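Local coordinates for sensory box/response regulator (Mycobacterium smegmatis, PDB 5YRP), which belongs to the EAL-domain family of bacterial signalling proteins and holds a magnesium ion at a site built mostly of acidic side chains, at residues A[6-10]-A[59-64]; A[114-120]-A[142-148]; A[128-134]-A[158-164]. All blocks are in the same frame, centred on the assembly; numbering follows the deposited sequence.

Contact 1: A[6-10]-A[59-64]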
# COMPACT_ATOMS: atom_id res chain seq x y z
N LEU A 6 -5.63 7.12 -33.86
CA LEU A 6 -5.58 6.04 -32.86
C LEU A 6 -6.76 5.08 -32.98
O LEU A 6 -7.75 5.37 -33.64
CB LEU A 6 -5.50 6.61 -31.43
CG LEU A 6 -6.54 7.65 -30.95
CD1 LEU A 6 -7.92 7.06 -30.74
CD2 LEU A 6 -6.06 8.28 -29.65
N VAL A 7 -6.63 3.93 -32.33
CA VAL A 7 -7.64 2.88 -32.38
C VAL A 7 -7.66 2.12 -31.06
O VAL A 7 -6.63 2.02 -30.38
CB VAL A 7 -7.39 1.91 -33.55
CG1 VAL A 7 -6.05 1.19 -33.41
CG2 VAL A 7 -8.54 0.91 -33.70
N LEU A 8 -8.82 1.59 -30.69
CA LEU A 8 -8.94 0.85 -29.44
C LEU A 8 -8.36 -0.55 -29.53
O LEU A 8 -8.27 -1.15 -30.60
CB LEU A 8 -10.39 0.80 -28.95
CG LEU A 8 -10.90 2.02 -28.18
CD1 LEU A 8 -12.37 1.83 -27.83
CD2 LEU A 8 -10.10 2.29 -26.91
N HIS A 9 -8.01 -1.06 -28.35
CA HIS A 9 -7.21 -2.25 -28.17
C HIS A 9 -7.85 -2.96 -26.99
O HIS A 9 -8.15 -2.33 -25.99
CB HIS A 9 -5.78 -1.83 -27.81
CG HIS A 9 -4.73 -2.82 -28.18
ND1 HIS A 9 -3.45 -2.77 -27.66
CD2 HIS A 9 -4.75 -3.88 -29.03
CE1 HIS A 9 -2.73 -3.75 -28.17
NE2 HIS A 9 -3.49 -4.44 -29.00
N TYR A 10 -8.07 -4.26 -27.10
CA TYR A 10 -8.80 -4.96 -26.05
C TYR A 10 -8.01 -6.12 -25.46
O TYR A 10 -7.71 -7.09 -26.14
CB TYR A 10 -10.14 -5.45 -26.57
CG TYR A 10 -11.06 -4.33 -26.95
CD1 TYR A 10 -11.92 -3.76 -26.02
CD2 TYR A 10 -11.08 -3.84 -28.25
CE1 TYR A 10 -12.77 -2.73 -26.36
CE2 TYR A 10 -11.93 -2.81 -28.61
CZ TYR A 10 -12.78 -2.26 -27.66
OH TYR A 10 -13.63 -1.24 -28.01
N TRP A 59 -13.35 9.96 -24.82
CA TRP A 59 -13.50 9.37 -26.15
C TRP A 59 -13.50 7.85 -26.07
O TRP A 59 -14.36 7.19 -26.65
CB TRP A 59 -12.37 9.84 -27.08
CG TRP A 59 -12.39 9.18 -28.43
CD1 TRP A 59 -13.06 9.60 -29.54
CD2 TRP A 59 -11.70 7.98 -28.80
NE1 TRP A 59 -12.83 8.73 -30.58
CE2 TRP A 59 -12.01 7.73 -30.16
CE3 TRP A 59 -10.87 7.09 -28.12
CZ2 TRP A 59 -11.50 6.63 -30.85
CZ3 TRP A 59 -10.36 5.99 -28.81
CH2 TRP A 59 -10.69 5.77 -30.15
N VAL A 60 -12.52 7.31 -25.35
CA VAL A 60 -12.39 5.86 -25.15
C VAL A 60 -13.69 5.28 -24.60
O VAL A 60 -14.23 4.32 -25.14
CB VAL A 60 -11.23 5.52 -24.20
CG1 VAL A 60 -11.32 4.08 -23.69
CG2 VAL A 60 -9.89 5.75 -24.88
N LEU A 61 -14.17 5.87 -23.51
CA LEU A 61 -15.40 5.43 -22.86
C LEU A 61 -16.54 5.28 -23.86
O LEU A 61 -17.23 4.26 -23.88
CB LEU A 61 -15.78 6.41 -21.75
CG LEU A 61 -17.08 6.16 -20.97
CD1 LEU A 61 -17.20 4.73 -20.48
CD2 LEU A 61 -17.16 7.12 -19.79
N ARG A 62 -16.72 6.30 -24.69
CA ARG A 62 -17.78 6.31 -25.70
C ARG A 62 -17.52 5.28 -26.81
O ARG A 62 -18.43 4.54 -27.21
CB ARG A 62 -17.91 7.72 -26.31
CG ARG A 62 -19.15 7.93 -27.15
CD ARG A 62 -19.21 9.34 -27.73
NE ARG A 62 -20.46 9.61 -28.43
CZ ARG A 62 -21.63 9.86 -27.84
NH1 ARG A 62 -21.74 9.88 -26.51
NH2 ARG A 62 -22.70 10.10 -28.59
N THR A 63 -16.28 5.23 -27.29
CA THR A 63 -15.91 4.31 -28.37
C THR A 63 -15.93 2.85 -27.91
O THR A 63 -16.36 1.96 -28.65
CB THR A 63 -14.52 4.66 -28.93
OG1 THR A 63 -14.43 6.06 -29.17
CG2 THR A 63 -14.25 3.91 -30.23
N ALA A 64 -15.46 2.62 -26.69
CA ALA A 64 -15.44 1.27 -26.11
C ALA A 64 -16.86 0.75 -25.94
O ALA A 64 -17.17 -0.36 -26.35
CB ALA A 64 -14.71 1.28 -24.77

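Contact 2: A[114-120]-A[142-148]. With MG (magnesium ion), chain C.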
# COMPACT_ATOMS: atom_id res chain seq x y z
N VAL A 114 -20.53 -2.55 -17.28
CA VAL A 114 -19.34 -1.70 -17.37
C VAL A 114 -18.68 -1.56 -16.00
O VAL A 114 -19.35 -1.38 -14.99
CB VAL A 114 -19.69 -0.31 -17.95
CG1 VAL A 114 -18.46 0.60 -17.97
CG2 VAL A 114 -20.25 -0.45 -19.35
N CYS A 115 -17.35 -1.66 -15.99
CA CYS A 115 -16.55 -1.49 -14.78
C CYS A 115 -15.44 -0.47 -15.00
O CYS A 115 -14.53 -0.70 -15.78
CB CYS A 115 -15.94 -2.82 -14.36
SG CYS A 115 -14.91 -2.71 -12.88
N LEU A 116 -15.52 0.66 -14.29
CA LEU A 116 -14.55 1.75 -14.47
C LEU A 116 -13.34 1.57 -13.56
O LEU A 116 -13.45 1.72 -12.34
CB LEU A 116 -15.22 3.09 -14.19
CG LEU A 116 -16.43 3.46 -15.06
CD1 LEU A 116 -17.10 4.72 -14.53
CD2 LEU A 116 -16.06 3.63 -16.52
N GLU A 117 -12.19 1.27 -14.15
CA GLU A 117 -10.93 1.15 -13.40
C GLU A 117 -10.41 2.51 -12.99
O GLU A 117 -10.33 3.43 -13.81
CB GLU A 117 -9.85 0.46 -14.24
CG GLU A 117 -10.15 -0.98 -14.60
CD GLU A 117 -9.00 -1.65 -15.34
OE1 GLU A 117 -9.28 -2.56 -16.14
OE2 GLU A 117 -7.83 -1.28 -15.12
N ILE A 118 -10.06 2.64 -11.72
CA ILE A 118 -9.47 3.87 -11.19
C ILE A 118 -8.13 3.52 -10.55
O ILE A 118 -8.04 2.56 -9.79
CB ILE A 118 -10.36 4.56 -10.14
CG1 ILE A 118 -11.82 4.61 -10.61
CG2 ILE A 118 -9.86 5.97 -9.87
CD1 ILE A 118 -12.80 5.03 -9.54
N THR A 119 -7.10 4.30 -10.87
CA THR A 119 -5.79 4.11 -10.27
C THR A 119 -5.86 4.38 -8.77
O THR A 119 -6.63 5.23 -8.32
CB THR A 119 -4.69 4.98 -10.92
OG1 THR A 119 -3.42 4.66 -10.35
CG2 THR A 119 -4.97 6.48 -10.74
N GLU A 120 -5.06 3.64 -8.01
CA GLU A 120 -5.10 3.71 -6.55
C GLU A 120 -4.75 5.11 -6.03
O GLU A 120 -5.31 5.55 -5.02
CB GLU A 120 -4.16 2.66 -5.94
CG GLU A 120 -4.30 2.53 -4.44
CD GLU A 120 -3.38 1.49 -3.83
OE1 GLU A 120 -2.39 1.08 -4.48
OE2 GLU A 120 -3.65 1.09 -2.67
N VAL A 142 -22.87 0.77 -12.69
CA VAL A 142 -21.49 0.81 -13.16
C VAL A 142 -20.57 0.33 -12.04
O VAL A 142 -20.56 0.89 -10.95
CB VAL A 142 -21.07 2.25 -13.56
CG1 VAL A 142 -19.67 2.26 -14.15
CG2 VAL A 142 -22.06 2.83 -14.55
N GLN A 143 -19.81 -0.72 -12.33
CA GLN A 143 -18.87 -1.27 -11.36
C GLN A 143 -17.62 -0.41 -11.31
O GLN A 143 -17.37 0.40 -12.20
CB GLN A 143 -18.48 -2.70 -11.74
CG GLN A 143 -19.66 -3.65 -11.92
CD GLN A 143 -20.29 -4.04 -10.61
OE1 GLN A 143 -21.39 -3.58 -10.27
NE2 GLN A 143 -19.61 -4.89 -9.85
N VAL A 144 -16.83 -0.57 -10.25
CA VAL A 144 -15.57 0.16 -10.11
C VAL A 144 -14.46 -0.76 -9.62
O VAL A 144 -14.63 -1.50 -8.66
CB VAL A 144 -15.71 1.36 -9.17
CG1 VAL A 144 -14.36 2.02 -8.93
CG2 VAL A 144 -16.68 2.36 -9.75
N ALA A 145 -13.31 -0.67 -10.30
CA ALA A 145 -12.12 -1.46 -9.98
C ALA A 145 -10.97 -0.57 -9.52
O ALA A 145 -10.85 0.58 -9.94
CB ALA A 145 -11.69 -2.26 -11.19
N ILE A 146 -10.13 -1.12 -8.65
CA ILE A 146 -8.90 -0.46 -8.22
C ILE A 146 -7.69 -1.13 -8.88
O ILE A 146 -7.25 -2.22 -8.51
CB ILE A 146 -8.75 -0.46 -6.69
CG1 ILE A 146 -9.87 0.38 -6.05
CG2 ILE A 146 -7.38 0.05 -6.27
CD1 ILE A 146 -9.82 1.87 -6.37
N ASP A 147 -7.19 -0.40 -9.87
CA ASP A 147 -6.08 -0.74 -10.74
C ASP A 147 -4.76 -0.53 -10.04
O ASP A 147 -4.67 0.35 -9.17
CB ASP A 147 -6.12 0.28 -11.88
CG ASP A 147 -5.75 -0.29 -13.22
OD1 ASP A 147 -5.78 0.50 -14.19
OD2 ASP A 147 -5.43 -1.49 -13.33
N ASP A 148 -3.73 -1.27 -10.44
CA ASP A 148 -2.38 -1.00 -9.95
C ASP A 148 -2.39 -0.78 -8.44
O ASP A 148 -2.00 0.28 -7.94
CB ASP A 148 -1.80 0.24 -10.66
CG ASP A 148 -1.45 -0.02 -12.11
OD1 ASP A 148 -1.40 -1.20 -12.54
OD2 ASP A 148 -1.23 0.97 -12.84
MG MG C . -5.74 -0.99 -15.95

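Contact 3: A[128-134]-A[158-164]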
# COMPACT_ATOMS: atom_id res chain seq x y z
N GLU A 128 -12.37 13.22 -0.97
CA GLU A 128 -13.18 12.06 -0.57
C GLU A 128 -14.61 12.02 -1.09
O GLU A 128 -15.35 11.07 -0.82
CB GLU A 128 -13.21 11.97 0.96
CG GLU A 128 -11.85 11.74 1.58
CD GLU A 128 -11.14 10.54 0.98
OE1 GLU A 128 -11.83 9.56 0.61
OE2 GLU A 128 -9.90 10.58 0.88
N THR A 129 -15.01 13.05 -1.83
CA THR A 129 -16.28 13.06 -2.55
C THR A 129 -16.29 11.95 -3.60
O THR A 129 -17.31 11.66 -4.21
CB THR A 129 -16.53 14.38 -3.31
OG1 THR A 129 -15.65 14.47 -4.44
CG2 THR A 129 -16.37 15.59 -2.40
N THR A 130 -15.12 11.36 -3.82
CA THR A 130 -14.98 10.16 -4.62
C THR A 130 -16.02 9.12 -4.19
O THR A 130 -16.62 8.44 -5.03
CB THR A 130 -13.58 9.56 -4.47
OG1 THR A 130 -12.59 10.56 -4.75
CG2 THR A 130 -13.38 8.39 -5.41
N ARG A 131 -16.22 9.01 -2.89
CA ARG A 131 -17.20 8.09 -2.31
C ARG A 131 -18.59 8.30 -2.91
O ARG A 131 -19.27 7.34 -3.27
CB ARG A 131 -17.27 8.27 -0.80
CG ARG A 131 -15.98 7.89 -0.09
CD ARG A 131 -16.12 8.03 1.41
NE ARG A 131 -14.86 7.75 2.08
CZ ARG A 131 -14.67 7.88 3.39
NH1 ARG A 131 -15.67 8.27 4.18
NH2 ARG A 131 -13.49 7.61 3.92
N THR A 132 -18.99 9.57 -3.02
CA THR A 132 -20.28 9.94 -3.60
C THR A 132 -20.34 9.60 -5.09
O THR A 132 -21.38 9.18 -5.60
CB THR A 132 -20.60 11.44 -3.43
OG1 THR A 132 -19.73 12.23 -4.25
CG2 THR A 132 -20.46 11.89 -1.97
N THR A 133 -19.22 9.79 -5.79
CA THR A 133 -19.12 9.44 -7.20
C THR A 133 -19.37 7.95 -7.41
O THR A 133 -20.16 7.56 -8.27
CB THR A 133 -17.73 9.81 -7.77
OG1 THR A 133 -17.49 11.21 -7.57
CG2 THR A 133 -17.64 9.48 -9.26
N LEU A 134 -18.68 7.12 -6.62
CA LEU A 134 -18.90 5.67 -6.65
C LEU A 134 -20.35 5.36 -6.36
O LEU A 134 -20.99 4.60 -7.09
CB LEU A 134 -18.02 4.96 -5.62
CG LEU A 134 -16.50 5.13 -5.70
CD1 LEU A 134 -15.83 4.21 -4.69
CD2 LEU A 134 -15.97 4.85 -7.10
N LEU A 158 -8.79 3.53 3.48
CA LEU A 158 -10.17 3.76 3.06
C LEU A 158 -10.84 2.61 2.30
O LEU A 158 -11.99 2.75 1.89
CB LEU A 158 -10.23 5.02 2.20
CG LEU A 158 -9.51 6.26 2.74
CD1 LEU A 158 -9.81 7.43 1.83
CD2 LEU A 158 -9.90 6.59 4.17
N LEU A 159 -10.15 1.49 2.11
CA LEU A 159 -10.74 0.34 1.41
C LEU A 159 -12.04 -0.12 2.06
O LEU A 159 -13.01 -0.43 1.37
CB LEU A 159 -9.78 -0.85 1.37
CG LEU A 159 -8.73 -0.91 0.25
CD1 LEU A 159 -7.99 -2.24 0.34
CD2 LEU A 159 -9.33 -0.74 -1.14
N LYS A 160 -12.03 -0.17 3.39
CA LYS A 160 -13.22 -0.52 4.17
C LYS A 160 -14.39 0.44 3.92
O LYS A 160 -15.54 0.01 3.79
CB LYS A 160 -12.88 -0.57 5.66
CG LYS A 160 -12.45 0.77 6.26
CD LYS A 160 -12.15 0.66 7.74
CE LYS A 160 -12.10 2.04 8.37
NZ LYS A 160 -11.72 2.01 9.81
N SER A 161 -14.09 1.74 3.85
CA SER A 161 -15.12 2.77 3.68
C SER A 161 -15.50 2.97 2.22
O SER A 161 -16.57 3.50 1.92
CB SER A 161 -14.64 4.10 4.28
OG SER A 161 -13.38 4.48 3.75
N LEU A 162 -14.61 2.56 1.31
CA LEU A 162 -14.86 2.63 -0.13
C LEU A 162 -15.63 1.43 -0.66
O LEU A 162 -15.25 0.29 -0.42
CB LEU A 162 -13.56 2.74 -0.92
CG LEU A 162 -12.98 4.14 -0.97
CD1 LEU A 162 -11.68 4.10 -1.74
CD2 LEU A 162 -13.94 5.13 -1.61
N PRO A 163 -16.73 1.69 -1.40
CA PRO A 163 -17.56 0.67 -2.05
C PRO A 163 -17.11 0.20 -3.43
O PRO A 163 -17.95 -0.19 -4.24
CB PRO A 163 -18.92 1.37 -2.19
CG PRO A 163 -18.89 2.49 -1.22
CD PRO A 163 -17.47 2.95 -1.26
N VAL A 164 -15.81 0.23 -3.70
CA VAL A 164 -15.31 -0.34 -4.95
C VAL A 164 -15.63 -1.83 -5.02
O VAL A 164 -15.74 -2.49 -3.98
CB VAL A 164 -13.79 -0.12 -5.13
CG1 VAL A 164 -13.50 1.37 -5.24
CG2 VAL A 164 -13.00 -0.76 -3.99

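Contact 1: A[6-10]-A[59-64]
Leu8 lays its branched end over the side of helix 59-64, between Val60, Thr63 and Ala64. Its two methyls divide the work. CD1 drops toward the backbone and lies 3.4 Å from Ala64 N, with the Thr63 CG2 methyl and the Ala64 CB methyl also beside it. CD2 goes to the other side and meets Val60 CG1 at 3.9 Å. At the root of the fork, Leu8 CG comes obliquely to the indole, 4.1 Å from Trp59 CZ3. CG of Leu8 stands anti to the carbonyl carbon (chi1 -83°), which swings the fork off the strand onto the helix. Leu6, two residues earlier, reaches the same indole. Its CD1 lies over one face of the six-membered ring, but the modelled approach is too close to be relied on. Thr63 OG1 covers the opposite face of the indole. That hydroxyl is held in place by a hydrogen bond of 2.8 Å to Trp59 O, one turn earlier. Trp59 O also accepts Thr63 N, so one carbonyl takes two donors.

EAL domains have a modified triosephosphate isomerase barrel. Here the opening strand 7-15 runs antiparallel to its neighbour 21-29, and helix 52-73 covers the outside of both. Strand 7-10 and helix 59-64 are 9.7 Å apart at their axes and cross at -69°. No hydrogen bond joins them, and the join is almost wholly apolar. Leu8 and Val60 both also touch Val28 on strand 21-29. Ala64 extends the layer to Leu82 and Ile84 on strand 81-86. Tyr10 closes the far end. Its OH comes to 3.6 Å from Ala64 CA, while its ring makes an edge-to-face stack with Trp71, further along the same helix.

Contact 2: A[114-120]-A[142-148]
The beta-alpha-beta unit made by strand 114-119, helix 130-140 and strand 142-149 puts two parallel neighbours of the sheet side by side. Bonds alternate between the strands. Leu116 uses both its N and its O toward strand 142-147: its N gives to Gln143 O at 2.8 Å, and its O receives Ala145 N. Ile118 repeats this with Ala145 O and Asp147 N. The Ile118 N to Ala145 O bond is nearly straight, 168° at the hydrogen.

Leu116, Ile118, Val142 and Val144 share the face under helix 130-140. There Ile118 CD1 meets Val144 CG1, and Leu116 CG lies 3.6 Å from Val142 CG1. The other face carries Cys115, Glu117, Ala145 and Asp147. Cys115 SG rests 3.7 Å from Ala145 CB.

Glu117 and Asp147 reach for one magnesium ion. Glu117 OE2 and Asp147 OD1 each bind it at 2.3 Å, and their carboxylate planes stand 88° apart. Asp147 OD2 is a longer 2.7 Å from the ion. The shared metal brings Glu117 OE2 and Asp147 OD1 together, with no hydrogen bond between them. With the Glu117 chain extended beyond CG (chi2 -176°), OE2 is carried to the metal. Its second oxygen, OE1, forms a salt bridge with Lys168. Glu25 and Asn85 complete the residues of the metal site. Acidic ligands at the C-terminal ends of parallel barrel strands are the arrangement typical of the EAL domain.

Contact 3: A[128-134]-A[158-164]
Leu134 pushes CD1 against three residues of segment 158-164. It meets Leu162 CD2 and Val164 CG1, each at 3.7 Å, and Pro163 CD at 4.0 Å. In this barrel-like EAL fold, helix 130-140 packs on the outside of the sheet. Segment 158-164 leaves the short, weakly bonded helix 156-159 and leads toward strand 166-169. The contact therefore joins the start of one outer helix to the approach of a later strand.

A first torsion of -58° sets Leu134 CG beside its own backbone N, and from there CD1 points into the facing chain. Leu162 crosses it at about a right angle. CD2 of Leu162 also touches Arg131 CG at 3.8 Å, so one methyl sits between two successive turns of the helix. Val164 and Leu134 both also lie on Val144 of strand 142-149.

Arg131 is stretched from CG to NE and carries its guanidinium across to Leu158 and Ser161. Ser161 lies over one face of that group, while Leu158 CD2 is at its edge, 3.7 Å from NH2. The approach of Ser161 OG to NH2 is too poorly angled for a hydrogen bond. The hydroxyl turns back instead: placed between the backbone N and the carbonyl carbon (chi1 54°), it donates to Leu158 O at 2.9 Å. Leu158 O also takes Leu162 N, and the two bonds hold the turn closed.

Glu128 bends at its second torsion (chi2 -53°), and its carboxylate comes head-on toward Leu158. Glu128 OE1 and Arg131 NE form a long salt bridge of 3.8 Å; the oxygen is well out of the guanidinium plane, and no N-H points at it. Lys160 forms a salt bridge with Asp183 of the second subunit. Both Glu128 oxygens sit obliquely beside one methyl, Leu158 CD1, OE1 at 3.2 Å.

Overall arrangement
The three contacts follow the barrel from its sheet to its outer helices. Contact 2 is at the centre and carries two of the magnesium ligands, Glu117 and Asp147. Contact 1 packs helix 52-73 on the sheet's strand 7-15; contact 3 lies on the outer layer. The side chain of Val60 in contact 1 is about 11 Å from the metal, and that of Val164 in contact 3 about 13 Å. Contact 2 touches both. Leu61 CD1 packs on Leu116 CD2 at 4.3 Å, and Val144 CG2 on Leu134 CD2 at 3.7 Å. Contacts 1 and 3 do not meet: their nearest atoms are about 11 Å apart. Helix 130-140, of contact 3, links the two strands of contact 2.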